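Long-range contacts in suppressor protein MPT5 (PDB 5BZ1), which binds a short consensus sequence in the 3'-UTRs of target mRNAs through its Pumilio repeats, regulates them after transcription and negatively regulates HO expression: residues T300-F305 and L363-L368; A163-N168 and F196-K201; Q77-I82 and V109-Q114; R266-F271 and A293-L298; L81-Y86 and I115-K120. All blocks are in the same frame, centred on the assembly; numbering follows the deposited sequence.

Contact 1 of 5, residues T300-F305 and L363-L368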
# COMPACT_ATOMS: atom_id res chain seq x y z
N THR A 300 23.51 4.98 -19.18
CA THR A 300 22.85 6.23 -19.57
C THR A 300 22.68 7.15 -18.35
O THR A 300 22.83 8.37 -18.45
CB THR A 300 21.49 5.95 -20.22
OG1 THR A 300 21.64 4.99 -21.27
CG2 THR A 300 20.88 7.23 -20.78
N THR A 301 22.37 6.55 -17.20
CA THR A 301 22.21 7.29 -15.95
C THR A 301 23.54 7.92 -15.51
O THR A 301 23.56 9.05 -15.01
CB THR A 301 21.65 6.39 -14.83
OG1 THR A 301 20.32 5.97 -15.17
CG2 THR A 301 21.62 7.13 -13.50
N ILE A 302 24.64 7.19 -15.69
CA ILE A 302 25.96 7.70 -15.34
C ILE A 302 26.31 8.89 -16.23
O ILE A 302 26.87 9.88 -15.76
CB ILE A 302 27.05 6.61 -15.45
CG1 ILE A 302 26.76 5.46 -14.48
CG2 ILE A 302 28.43 7.18 -15.16
CD1 ILE A 302 27.74 4.31 -14.57
N ASP A 303 25.96 8.80 -17.51
CA ASP A 303 26.17 9.89 -18.46
C ASP A 303 25.43 11.16 -18.03
O ASP A 303 25.98 12.26 -18.06
CB ASP A 303 25.70 9.48 -19.86
CG ASP A 303 26.62 8.45 -20.51
OD1 ASP A 303 27.79 8.33 -20.08
OD2 ASP A 303 26.17 7.78 -21.47
N ILE A 304 24.17 11.00 -17.63
CA ILE A 304 23.34 12.12 -17.20
C ILE A 304 23.89 12.79 -15.94
O ILE A 304 24.00 14.01 -15.87
CB ILE A 304 21.89 11.68 -16.97
CG1 ILE A 304 21.26 11.18 -18.27
CG2 ILE A 304 21.06 12.80 -16.38
CD1 ILE A 304 19.87 10.60 -18.10
N PHE A 305 24.23 11.98 -14.95
CA PHE A 305 24.81 12.48 -13.70
C PHE A 305 26.18 13.11 -13.93
O PHE A 305 26.58 14.01 -13.19
CB PHE A 305 24.91 11.36 -12.67
CG PHE A 305 23.64 11.12 -11.91
CD1 PHE A 305 23.63 11.11 -10.53
CD2 PHE A 305 22.44 10.90 -12.59
CE1 PHE A 305 22.46 10.89 -9.82
CE2 PHE A 305 21.26 10.69 -11.88
CZ PHE A 305 21.27 10.68 -10.50
N LEU A 363 34.89 2.48 -16.92
CA LEU A 363 35.35 3.69 -17.59
C LEU A 363 34.50 4.90 -17.19
O LEU A 363 35.02 5.93 -16.76
CB LEU A 363 35.35 3.48 -19.11
CG LEU A 363 35.75 4.58 -20.10
CD1 LEU A 363 34.54 5.41 -20.51
CD2 LEU A 363 36.86 5.47 -19.57
N LYS A 364 33.18 4.77 -17.34
CA LYS A 364 32.27 5.88 -17.06
C LYS A 364 32.22 6.25 -15.57
O LYS A 364 32.13 7.43 -15.23
CB LYS A 364 30.86 5.57 -17.56
CG LYS A 364 30.69 5.61 -19.07
CD LYS A 364 29.24 5.35 -19.46
CE LYS A 364 29.05 5.36 -20.97
NZ LYS A 364 29.29 6.70 -21.56
N ILE A 365 32.27 5.25 -14.69
CA ILE A 365 32.19 5.52 -13.26
C ILE A 365 33.53 6.09 -12.76
O ILE A 365 33.55 6.93 -11.86
CB ILE A 365 31.75 4.27 -12.45
CG1 ILE A 365 31.06 4.69 -11.15
CG2 ILE A 365 32.91 3.33 -12.16
CD1 ILE A 365 29.67 5.25 -11.35
N GLY A 366 34.62 5.64 -13.37
CA GLY A 366 35.94 6.16 -13.04
C GLY A 366 36.06 7.62 -13.43
O GLY A 366 36.61 8.43 -12.69
N ASN A 367 35.52 7.95 -14.60
CA ASN A 367 35.51 9.32 -15.09
C ASN A 367 34.67 10.23 -14.18
O ASN A 367 35.05 11.37 -13.91
CB ASN A 367 35.00 9.37 -16.53
CG ASN A 367 34.79 10.79 -17.03
OD1 ASN A 367 33.69 11.15 -17.46
ND2 ASN A 367 35.83 11.61 -16.96
N LEU A 368 33.54 9.72 -13.72
CA LEU A 368 32.69 10.47 -12.81
C LEU A 368 33.39 10.73 -11.47
O LEU A 368 33.26 11.80 -10.89
CB LEU A 368 31.36 9.75 -12.59
CG LEU A 368 30.34 10.46 -11.68
CD1 LEU A 368 30.07 11.85 -12.20
CD2 LEU A 368 29.05 9.67 -11.59
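The carboxylate oxygen Asp-303 OD1 takes a hydrogen bond from Lys-364 NZ at 2.7 Å, and the pair is a salt bridge. The ammonium comes in on the syn lone pair of OD1, the side that faces the other oxygen, so Asp-303 OD2 is also close to Lys-364 NZ at 3.3 Å. Lys-364 leaves its helix in an almost straight chain and bends only at the last torsion (chi4 -66°), which turns NZ onto the carboxylate while CD and CE run past OD1. Beneath this charged pair the contact is apolar. Ile-302 points at the second helix and divides its branches: Ile-302 CG2 lies 3.8 Å from Lys-364 CB, and Ile-302 CD1 meets Ile-365 CD1 at 3.9 Å, the two isoleucines crossing at about a right angle. Leu-368 adds CD2 more loosely, 4.4 Å from Ile-302 CG2. The lysine thus serves twice, its base packing on Ile-302 and its tip holding the acid at the more accessible border. Segments 300-305 and 363-368 run nearly parallel, 20° apart with axes 9.9 Å from each other, in the C-terminal part of the Pumilio homology domain. Helix 318-326 lies against Phe-305 and Leu-368, while helix 244-248 meets Phe-305 from the preceding repeat.

Contact 2 of 5, residues A163-N168 and F196-K201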
# COMPACT_ATOMS: atom_id res chain seq x y z
N ALA A 163 -12.47 0.83 -9.12
CA ALA A 163 -12.46 2.20 -8.61
C ALA A 163 -11.11 2.88 -8.84
O ALA A 163 -11.04 4.05 -9.21
CB ALA A 163 -12.79 2.22 -7.14
N ILE A 164 -10.03 2.13 -8.62
CA ILE A 164 -8.68 2.65 -8.74
C ILE A 164 -8.32 3.04 -10.17
O ILE A 164 -7.76 4.11 -10.40
CB ILE A 164 -7.65 1.63 -8.22
CG1 ILE A 164 -7.79 1.47 -6.71
CG2 ILE A 164 -6.23 2.06 -8.55
CD1 ILE A 164 -6.96 0.36 -6.14
N VAL A 165 -8.64 2.17 -11.13
CA VAL A 165 -8.23 2.39 -12.52
C VAL A 165 -9.16 3.32 -13.30
O VAL A 165 -8.87 3.68 -14.44
CB VAL A 165 -8.07 1.06 -13.30
CG1 VAL A 165 -7.17 0.11 -12.54
CG2 VAL A 165 -9.44 0.42 -13.55
N GLU A 166 -10.27 3.71 -12.69
CA GLU A 166 -11.22 4.61 -13.34
C GLU A 166 -10.63 6.01 -13.50
O GLU A 166 -10.31 6.67 -12.51
CB GLU A 166 -12.53 4.68 -12.55
CG GLU A 166 -13.60 5.57 -13.17
CD GLU A 166 -14.25 4.96 -14.40
OE1 GLU A 166 -14.03 3.75 -14.66
OE2 GLU A 166 -15.00 5.68 -15.10
N GLN A 167 -10.47 6.44 -14.75
CA GLN A 167 -9.97 7.78 -15.08
C GLN A 167 -8.66 8.12 -14.37
O GLN A 167 -7.63 7.48 -14.61
CB GLN A 167 -11.05 8.84 -14.82
CG GLN A 167 -12.17 8.83 -15.86
CD GLN A 167 -13.46 9.45 -15.36
OE1 GLN A 167 -13.49 10.62 -14.97
NE2 GLN A 167 -14.54 8.67 -15.36
N ASN A 168 -8.69 9.12 -13.49
CA ASN A 168 -7.49 9.54 -12.77
C ASN A 168 -7.57 9.27 -11.26
O ASN A 168 -6.88 9.93 -10.47
CB ASN A 168 -7.18 11.02 -13.02
CG ASN A 168 -8.23 11.94 -12.41
OD1 ASN A 168 -9.41 11.61 -12.36
ND2 ASN A 168 -7.79 13.10 -11.94
N PHE A 196 -0.79 -5.34 -12.74
CA PHE A 196 -0.57 -4.78 -14.08
C PHE A 196 -1.55 -3.66 -14.40
O PHE A 196 -1.13 -2.58 -14.84
CB PHE A 196 -0.71 -5.88 -15.14
CG PHE A 196 0.48 -6.77 -15.26
CD1 PHE A 196 1.68 -6.45 -14.63
CD2 PHE A 196 0.42 -7.94 -16.01
CE1 PHE A 196 2.78 -7.27 -14.74
CE2 PHE A 196 1.52 -8.77 -16.13
CZ PHE A 196 2.71 -8.43 -15.49
N LYS A 197 -2.84 -3.91 -14.19
CA LYS A 197 -3.88 -2.93 -14.49
C LYS A 197 -3.66 -1.63 -13.71
O LYS A 197 -3.87 -0.54 -14.24
CB LYS A 197 -5.27 -3.51 -14.20
CG LYS A 197 -5.78 -4.45 -15.29
CD LYS A 197 -6.88 -5.37 -14.79
CE LYS A 197 -8.09 -4.60 -14.29
NZ LYS A 197 -8.78 -3.86 -15.38
N ILE A 198 -3.24 -1.76 -12.46
CA ILE A 198 -2.98 -0.61 -11.60
C ILE A 198 -1.70 0.11 -12.03
O ILE A 198 -1.64 1.34 -12.04
CB ILE A 198 -2.89 -1.02 -10.12
CG1 ILE A 198 -4.21 -1.67 -9.68
CG2 ILE A 198 -2.56 0.17 -9.24
CD1 ILE A 198 -4.22 -2.14 -8.24
N SER A 199 -0.68 -0.66 -12.40
CA SER A 199 0.60 -0.11 -12.84
C SER A 199 0.47 0.71 -14.12
O SER A 199 1.15 1.73 -14.28
CB SER A 199 1.62 -1.23 -13.02
OG SER A 199 2.74 -0.77 -13.75
N VAL A 200 -0.37 0.25 -15.04
CA VAL A 200 -0.65 1.00 -16.26
C VAL A 200 -1.13 2.41 -15.91
O VAL A 200 -0.66 3.39 -16.48
CB VAL A 200 -1.71 0.29 -17.14
CG1 VAL A 200 -2.23 1.22 -18.22
CG2 VAL A 200 -1.12 -0.97 -17.77
N LYS A 201 -2.04 2.50 -14.96
CA LYS A 201 -2.56 3.79 -14.52
C LYS A 201 -1.51 4.61 -13.76
O LYS A 201 -1.43 5.83 -13.93
CB LYS A 201 -3.82 3.59 -13.67
CG LYS A 201 -5.03 4.38 -14.17
CD LYS A 201 -5.40 4.03 -15.60
CE LYS A 201 -6.43 5.00 -16.16
NZ LYS A 201 -6.86 4.64 -17.53
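Lys-197 opens the contact on helix 192-204, where Lys-197 O lies 3.8 Å from Val-165 CG1. The contact falls largely within Pumilio repeat 5 of the PUF domain, with Lys-201 beginning repeat 6: Ile-164, Val-165 and the turn after them rest on helix 192-204. One residue on, Ile-198 reaches Ile-164, CG2 to CG2 at 4.2 Å, the two side chains crossing at a slant. Both isoleucines also touch Leu-186 of helix 179-189, which continues the apolar layer. At Lys-201 the character changes. Its chain kinks at chi2 (59°) and then runs straight, carrying the aliphatic part past the carbonyls of Val-165 and Gln-167; NZ makes a weak hydrogen bond to Gln-204 OE1. Replacing Lys-201 with an alanine would probably uncover these two carbonyls and open a gap beside the turn. The methylene next to the ammonium makes the closest approach, with Lys-201 CE 3.2 Å from Gln-167 O and 3.3 Å from Val-165 O.

Contact 3 of 5, residues Q77-I82 and V109-Q114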
# COMPACT_ATOMS: atom_id res chain seq x y z
N GLN A 77 -27.98 -17.45 11.13
CA GLN A 77 -28.19 -16.15 11.75
C GLN A 77 -27.28 -15.06 11.16
O GLN A 77 -27.72 -13.93 10.94
CB GLN A 77 -28.01 -16.23 13.27
CG GLN A 77 -29.19 -16.87 14.02
CD GLN A 77 -28.86 -17.19 15.47
OE1 GLN A 77 -27.70 -17.36 15.83
NE2 GLN A 77 -29.89 -17.29 16.30
N LYS A 78 -26.02 -15.40 10.90
CA LYS A 78 -25.09 -14.41 10.36
C LYS A 78 -25.39 -14.08 8.90
O LYS A 78 -25.24 -12.93 8.47
CB LYS A 78 -23.63 -14.87 10.53
CG LYS A 78 -22.61 -13.86 10.00
CD LYS A 78 -21.19 -14.20 10.44
CE LYS A 78 -21.02 -13.98 11.93
NZ LYS A 78 -19.85 -14.73 12.46
N THR A 79 -25.82 -15.08 8.14
CA THR A 79 -26.21 -14.87 6.75
C THR A 79 -27.42 -13.93 6.65
O THR A 79 -27.46 -13.04 5.80
CB THR A 79 -26.52 -16.21 6.05
OG1 THR A 79 -25.33 -17.01 6.03
CG2 THR A 79 -26.98 -15.98 4.62
N LEU A 80 -28.39 -14.12 7.54
CA LEU A 80 -29.57 -13.25 7.56
C LEU A 80 -29.19 -11.82 7.95
O LEU A 80 -29.70 -10.86 7.36
CB LEU A 80 -30.64 -13.81 8.50
CG LEU A 80 -31.92 -12.98 8.63
CD1 LEU A 80 -32.50 -12.67 7.26
CD2 LEU A 80 -32.96 -13.71 9.49
N LEU A 81 -28.30 -11.68 8.93
CA LEU A 81 -27.79 -10.36 9.33
C LEU A 81 -27.14 -9.64 8.15
O LEU A 81 -27.41 -8.46 7.91
CB LEU A 81 -26.78 -10.51 10.48
CG LEU A 81 -25.84 -9.32 10.74
CD1 LEU A 81 -26.60 -8.09 11.17
CD2 LEU A 81 -24.78 -9.67 11.78
N ILE A 82 -26.29 -10.36 7.42
CA ILE A 82 -25.59 -9.78 6.28
C ILE A 82 -26.56 -9.49 5.13
O ILE A 82 -26.43 -8.47 4.45
CB ILE A 82 -24.43 -10.69 5.82
CG1 ILE A 82 -23.34 -10.73 6.90
CG2 ILE A 82 -23.84 -10.21 4.50
CD1 ILE A 82 -22.19 -11.68 6.59
N VAL A 109 -16.77 -14.10 8.91
CA VAL A 109 -17.64 -14.74 7.92
C VAL A 109 -17.51 -16.26 7.97
O VAL A 109 -16.42 -16.78 8.19
CB VAL A 109 -17.38 -14.24 6.48
CG1 VAL A 109 -17.88 -12.82 6.29
CG2 VAL A 109 -15.90 -14.35 6.13
N ASP A 110 -18.63 -16.96 7.77
CA ASP A 110 -18.65 -18.41 7.89
C ASP A 110 -18.39 -19.10 6.56
O ASP A 110 -17.83 -20.20 6.52
CB ASP A 110 -20.01 -18.88 8.42
CG ASP A 110 -20.29 -18.39 9.82
OD1 ASP A 110 -19.48 -18.67 10.72
OD2 ASP A 110 -21.33 -17.72 10.01
N ASN A 111 -18.79 -18.47 5.46
CA ASN A 111 -18.77 -19.12 4.16
C ASN A 111 -18.77 -18.15 2.98
O ASN A 111 -18.84 -16.93 3.16
CB ASN A 111 -19.97 -20.08 4.04
CG ASN A 111 -21.30 -19.38 4.29
OD1 ASN A 111 -21.60 -18.35 3.68
ND2 ASN A 111 -22.09 -19.93 5.20
N GLU A 112 -18.71 -18.72 1.78
CA GLU A 112 -18.63 -17.96 0.54
C GLU A 112 -19.89 -17.13 0.29
O GLU A 112 -19.82 -16.02 -0.24
CB GLU A 112 -18.42 -18.93 -0.63
CG GLU A 112 -18.12 -18.28 -1.97
CD GLU A 112 -16.64 -18.22 -2.26
OE1 GLU A 112 -15.84 -18.48 -1.34
OE2 GLU A 112 -16.27 -17.91 -3.42
N VAL A 113 -21.05 -17.69 0.65
CA VAL A 113 -22.32 -17.01 0.49
C VAL A 113 -22.30 -15.64 1.18
O VAL A 113 -22.69 -14.63 0.59
CB VAL A 113 -23.49 -17.85 1.04
CG1 VAL A 113 -24.78 -17.06 1.04
CG2 VAL A 113 -23.64 -19.13 0.23
N GLN A 114 -21.83 -15.61 2.42
CA GLN A 114 -21.73 -14.38 3.19
C GLN A 114 -20.75 -13.39 2.56
O GLN A 114 -21.01 -12.19 2.50
CB GLN A 114 -21.32 -14.67 4.63
CG GLN A 114 -22.42 -15.36 5.46
CD GLN A 114 -21.90 -15.88 6.78
OE1 GLN A 114 -20.80 -15.54 7.21
NE2 GLN A 114 -22.69 -16.73 7.44
O HOH W 1 -21.35 -17.07 12.49
O HOH W 2 -25.55 -19.70 5.44
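Gln-114 stands at about a right angle to three side chains of helix 75-85, Lys-78, Thr-79 and Ile-82, where Pumilio repeats 2 and 3 pack in the PUF superhelix. Its chain, extended beyond CG, passes Ile-82 first, with Gln-114 CB 3.7 Å from Ile-82 CD1. The amide then meets Lys-78 with one end and Thr-79 with the other: Gln-114 OE1 is 3.5 Å from Lys-78 CD, and Gln-114 NE2 is 3.0 Å from Thr-79 OG1, a hydroxyl that is hydrogen-bonded to Ala-75 O. Two bonds to Asp-110 fix the rotation of this amide. NE2 donates nearly straight (166°) and within the amide plane to the anti lone pair of Asp-110 OD2, while Gln-114 OE1 receives Asp-110 N at 2.7 Å from above the carbonyl plane. A leucine in place of Gln-114 would probably leave Asp-110 N without its acceptor and take one of the two hydrogen bonds from OD2. Asn-111, at the N-cap of helix 112-121, accepts Gln-114 N through OD1, so the backbone of the same residue is held as well. Lys-78 crosses Asp-110 at a slant, and its ammonium is hydrogen-bonded to Thr-108 O and Cys-70 O. Lys-78 NZ stays 4.1 Å from Asp-110 OD2, beyond a salt bridge. Water 1 spans that interval, accepting from Lys-78 NZ at 2.8 Å and donating to Asp-110 OD2 at 2.6 Å.

Contact 4 of 5, residues R266-F271 and A293-L298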
# COMPACT_ATOMS: atom_id res chain seq x y z
N ARG A 266 21.62 -3.76 -7.99
CA ARG A 266 21.34 -5.06 -7.40
C ARG A 266 21.05 -6.14 -8.46
O ARG A 266 21.48 -7.29 -8.32
CB ARG A 266 20.17 -4.97 -6.41
CG ARG A 266 19.99 -6.23 -5.58
CD ARG A 266 19.02 -6.01 -4.44
NE ARG A 266 19.18 -7.01 -3.39
CZ ARG A 266 18.45 -7.08 -2.29
NH1 ARG A 266 17.49 -6.19 -2.08
NH2 ARG A 266 18.68 -8.03 -1.39
N ILE A 267 20.33 -5.75 -9.51
CA ILE A 267 20.03 -6.67 -10.60
C ILE A 267 21.30 -7.12 -11.32
O ILE A 267 21.51 -8.32 -11.54
CB ILE A 267 19.06 -6.04 -11.62
CG1 ILE A 267 17.63 -6.04 -11.06
CG2 ILE A 267 19.09 -6.79 -12.93
CD1 ILE A 267 16.63 -5.32 -11.94
N ILE A 268 22.14 -6.16 -11.68
CA ILE A 268 23.35 -6.43 -12.45
C ILE A 268 24.38 -7.23 -11.65
O ILE A 268 24.96 -8.19 -12.17
CB ILE A 268 23.96 -5.11 -13.00
CG1 ILE A 268 22.95 -4.41 -13.91
CG2 ILE A 268 25.24 -5.38 -13.77
CD1 ILE A 268 23.41 -3.05 -14.42
N THR A 269 24.61 -6.85 -10.39
CA THR A 269 25.56 -7.57 -9.53
C THR A 269 25.09 -8.98 -9.20
O THR A 269 25.91 -9.91 -9.12
CB THR A 269 25.84 -6.81 -8.22
OG1 THR A 269 24.63 -6.65 -7.47
CG2 THR A 269 26.45 -5.44 -8.50
N GLY A 270 23.79 -9.15 -8.99
CA GLY A 270 23.22 -10.45 -8.70
C GLY A 270 23.46 -11.42 -9.84
O GLY A 270 23.67 -12.62 -9.63
N PHE A 271 23.43 -10.90 -11.06
CA PHE A 271 23.73 -11.67 -12.26
C PHE A 271 25.19 -12.12 -12.28
O PHE A 271 25.50 -13.27 -12.62
CB PHE A 271 23.42 -10.83 -13.51
CG PHE A 271 24.12 -11.30 -14.76
CD1 PHE A 271 23.80 -12.52 -15.34
CD2 PHE A 271 25.09 -10.51 -15.36
CE1 PHE A 271 24.44 -12.94 -16.50
CE2 PHE A 271 25.73 -10.92 -16.52
CZ PHE A 271 25.40 -12.14 -17.09
N ALA A 293 18.51 -4.80 -20.10
CA ALA A 293 17.86 -3.50 -20.01
C ALA A 293 18.52 -2.64 -18.93
O ALA A 293 18.80 -1.46 -19.15
CB ALA A 293 16.38 -3.67 -19.72
N SER A 294 18.77 -3.24 -17.77
CA SER A 294 19.36 -2.53 -16.64
C SER A 294 20.74 -1.95 -16.97
O SER A 294 21.08 -0.85 -16.52
CB SER A 294 19.47 -3.47 -15.43
OG SER A 294 18.21 -4.03 -15.11
N MET A 295 21.52 -2.70 -17.74
CA MET A 295 22.88 -2.28 -18.08
C MET A 295 22.90 -0.98 -18.89
O MET A 295 23.65 -0.06 -18.58
CB MET A 295 23.61 -3.40 -18.82
CG MET A 295 24.09 -4.53 -17.92
SD MET A 295 24.76 -5.97 -18.79
CE MET A 295 24.95 -5.32 -20.45
N ASN A 296 22.06 -0.90 -19.92
CA ASN A 296 21.99 0.29 -20.77
C ASN A 296 21.48 1.53 -20.02
O ASN A 296 21.95 2.64 -20.25
CB ASN A 296 21.11 0.03 -21.99
CG ASN A 296 21.67 -1.07 -22.89
OD1 ASN A 296 21.09 -2.14 -23.02
ND2 ASN A 296 22.81 -0.79 -23.52
N ILE A 297 20.53 1.32 -19.12
CA ILE A 297 19.94 2.40 -18.33
C ILE A 297 20.95 2.94 -17.32
O ILE A 297 21.03 4.15 -17.10
CB ILE A 297 18.66 1.93 -17.60
CG1 ILE A 297 17.57 1.58 -18.60
CG2 ILE A 297 18.16 3.00 -16.63
CD1 ILE A 297 16.32 0.99 -17.98
N LEU A 298 21.71 2.05 -16.70
CA LEU A 298 22.72 2.44 -15.72
C LEU A 298 23.79 3.31 -16.39
O LEU A 298 24.14 4.37 -15.88
CB LEU A 298 23.35 1.22 -15.06
CG LEU A 298 24.46 1.48 -14.03
CD1 LEU A 298 23.97 2.42 -12.95
CD2 LEU A 298 24.97 0.18 -13.42
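Ile-268 holds CG1 anti to its carbonyl carbon (chi1 -60°) with CD1 fully extended beyond it (chi2 176°), and this drives the end of the side chain into the flank of helix 288-307. There Ile-268 CD1 meets Leu-298 CD2 at 3.7 Å and, on Met-295, CA at 3.8 Å and CG at 3.9 Å. The isoleucine slants across both of these side chains. Nearer its root, Ile-268 CG1 packs on Ser-294 CB at 3.9 Å. Ile-267 has the same pair of torsion wells but sits to one side, its CG2 methyl 3.6 Å from Ser-294 OG. That hydroxyl is turned back along its own helix and is hydrogen-bonded to Val-290 O, so a buried polar group is satisfied within its own helix. Helix 253-273 belongs in part to Pumilio repeat 7, and the two segments cross at -127° with axes 9.7 Å apart. Phe-357 of helix 354-375 touches both Ile-268 and Met-295, extending the apolar surface toward the C-terminal end. With mainly apolar side chains and an internally bonded serine hydroxyl facing across, there is neither a salt bridge nor a hydrogen bond between these two segments, and the contact rests on burial and side-chain fit.

Contact 5 of 5, residues L81-Y86 and I115-K120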
# COMPACT_ATOMS: atom_id res chain seq x y z
N LEU A 81 -28.30 -11.68 8.93
CA LEU A 81 -27.79 -10.36 9.33
C LEU A 81 -27.14 -9.64 8.15
O LEU A 81 -27.41 -8.46 7.91
CB LEU A 81 -26.78 -10.51 10.48
CG LEU A 81 -25.84 -9.32 10.74
CD1 LEU A 81 -26.60 -8.09 11.17
CD2 LEU A 81 -24.78 -9.67 11.78
N ILE A 82 -26.29 -10.36 7.42
CA ILE A 82 -25.59 -9.78 6.28
C ILE A 82 -26.56 -9.49 5.13
O ILE A 82 -26.43 -8.47 4.45
CB ILE A 82 -24.43 -10.69 5.82
CG1 ILE A 82 -23.34 -10.73 6.90
CG2 ILE A 82 -23.84 -10.21 4.50
CD1 ILE A 82 -22.19 -11.68 6.59
N GLN A 83 -27.53 -10.38 4.93
CA GLN A 83 -28.58 -10.16 3.94
C GLN A 83 -29.34 -8.87 4.20
O GLN A 83 -29.78 -8.19 3.27
CB GLN A 83 -29.56 -11.34 3.91
CG GLN A 83 -29.26 -12.39 2.85
CD GLN A 83 -29.98 -13.71 3.11
OE1 GLN A 83 -30.60 -13.90 4.15
NE2 GLN A 83 -29.89 -14.63 2.15
N THR A 84 -29.49 -8.52 5.48
CA THR A 84 -30.26 -7.35 5.87
C THR A 84 -29.51 -6.04 5.58
O THR A 84 -30.11 -5.05 5.16
CB THR A 84 -30.63 -7.40 7.37
OG1 THR A 84 -31.28 -8.64 7.66
CG2 THR A 84 -31.56 -6.25 7.74
N ILE A 85 -28.19 -6.04 5.78
CA ILE A 85 -27.44 -4.80 5.77
C ILE A 85 -26.44 -4.60 4.62
O ILE A 85 -25.83 -3.53 4.53
CB ILE A 85 -26.71 -4.56 7.13
CG1 ILE A 85 -25.79 -5.73 7.47
CG2 ILE A 85 -27.72 -4.35 8.25
CD1 ILE A 85 -24.38 -5.60 6.94
N TYR A 86 -26.26 -5.60 3.76
CA TYR A 86 -25.29 -5.47 2.67
C TYR A 86 -25.50 -4.26 1.73
O TYR A 86 -24.52 -3.69 1.26
CB TYR A 86 -25.10 -6.78 1.88
CG TYR A 86 -26.16 -7.11 0.85
CD1 TYR A 86 -26.11 -6.56 -0.43
CD2 TYR A 86 -27.18 -8.00 1.14
CE1 TYR A 86 -27.08 -6.87 -1.38
CE2 TYR A 86 -28.14 -8.31 0.21
CZ TYR A 86 -28.09 -7.75 -1.05
OH TYR A 86 -29.05 -8.07 -1.97
N ILE A 115 -19.61 -13.90 2.09
CA ILE A 115 -18.60 -13.06 1.46
C ILE A 115 -19.15 -12.41 0.19
O ILE A 115 -18.98 -11.21 -0.02
CB ILE A 115 -17.31 -13.86 1.15
CG1 ILE A 115 -16.63 -14.28 2.45
CG2 ILE A 115 -16.35 -13.04 0.30
CD1 ILE A 115 -15.44 -15.21 2.26
N ASP A 116 -19.84 -13.20 -0.64
CA ASP A 116 -20.41 -12.68 -1.88
C ASP A 116 -21.51 -11.64 -1.65
O ASP A 116 -21.65 -10.70 -2.44
CB ASP A 116 -20.91 -13.83 -2.76
CG ASP A 116 -19.78 -14.62 -3.39
OD1 ASP A 116 -18.64 -14.11 -3.41
OD2 ASP A 116 -20.03 -15.75 -3.86
N LEU A 117 -22.29 -11.79 -0.58
CA LEU A 117 -23.29 -10.79 -0.22
C LEU A 117 -22.62 -9.45 0.11
O LEU A 117 -23.04 -8.40 -0.37
CB LEU A 117 -24.13 -11.26 0.97
CG LEU A 117 -25.23 -12.27 0.64
CD1 LEU A 117 -25.86 -12.80 1.92
CD2 LEU A 117 -26.28 -11.65 -0.26
N ILE A 118 -21.58 -9.50 0.93
CA ILE A 118 -20.80 -8.32 1.28
C ILE A 118 -20.21 -7.67 0.03
O ILE A 118 -20.32 -6.45 -0.17
CB ILE A 118 -19.66 -8.68 2.26
CG1 ILE A 118 -20.24 -9.00 3.65
CG2 ILE A 118 -18.66 -7.54 2.37
CD1 ILE A 118 -19.24 -9.65 4.59
N ILE A 119 -19.59 -8.48 -0.82
CA ILE A 119 -19.01 -8.01 -2.08
C ILE A 119 -20.08 -7.40 -2.99
O ILE A 119 -19.83 -6.42 -3.70
CB ILE A 119 -18.25 -9.15 -2.79
CG1 ILE A 119 -17.01 -9.54 -1.99
CG2 ILE A 119 -17.84 -8.75 -4.21
CD1 ILE A 119 -16.10 -8.36 -1.68
N LYS A 120 -21.28 -7.97 -2.96
CA LYS A 120 -22.39 -7.43 -3.74
C LYS A 120 -22.76 -6.02 -3.27
O LYS A 120 -23.10 -5.15 -4.07
CB LYS A 120 -23.60 -8.36 -3.66
CG LYS A 120 -24.80 -7.90 -4.48
CD LYS A 120 -25.96 -8.88 -4.32
CE LYS A 120 -27.22 -8.37 -5.01
NZ LYS A 120 -28.35 -9.32 -4.85
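The border of Pumilio repeats 2 and 3 runs through the contact of segments 81-86 and 115-120, where Leu-117 meets Ile-82 and Gln-83 from repeat 2 and Tyr-86, already in repeat 3. Leu-117 CB lies 3.7 Å from Ile-82 CG2, a methyl that also meets Ile-118 CG1 at 3.9 Å. The two delta methyls then part: Leu-117 CD1 packs on Gln-83 CG at 3.5 Å, and Leu-117 CD2 approaches Tyr-86 CE2 at 3.9 Å. The pieces 81-85 and 115-120 of helices 75-85 and 112-121 run almost parallel, 10° apart with axes 9.4 Å from each other, as expected in the repeating stack of a PUF domain. Tyr-86 CG stands between the backbone N and the carbonyl carbon (chi1 80°), which turns the ring toward Leu-117 CD2 and the Lys-120 chain. Tyr-86 CB lies 3.5 Å from Leu-117 O. Phe-126 makes an edge-to-face contact with the same ring. Fully extended, Lys-120 runs obliquely past the tyrosine, its CD 3.7 Å from Tyr-86 CE1, and Lys-120 NZ donates a hydrogen bond to Tyr-86 OH at 3.2 Å.

Along the chain the order is contacts 3 and 5, then 2, 4 and 1, all within the Pumilio homology domain. Contacts 3 and 5 form one interface: both join helices 75-85 and 112-121, share Leu-81 and Ile-82, and have centres about 7 Å apart. Contact 2 lies toward the middle, about 31 Å from contact 3 between centres. Contacts 4 and 1 use successive parts of helix 288-307, which packs on helix 253-273 and then on helix 354-375; their centres are about 14 Å apart. The centres of contacts 1 and 3 are about 61 Å apart, on opposite sides of the chain's centre. Helix-to-helix packing thus recurs along the elongated PUF scaffold that binds RNA, each contact keeping its nearest atom about 10 to 15 Å from the nucleic acid.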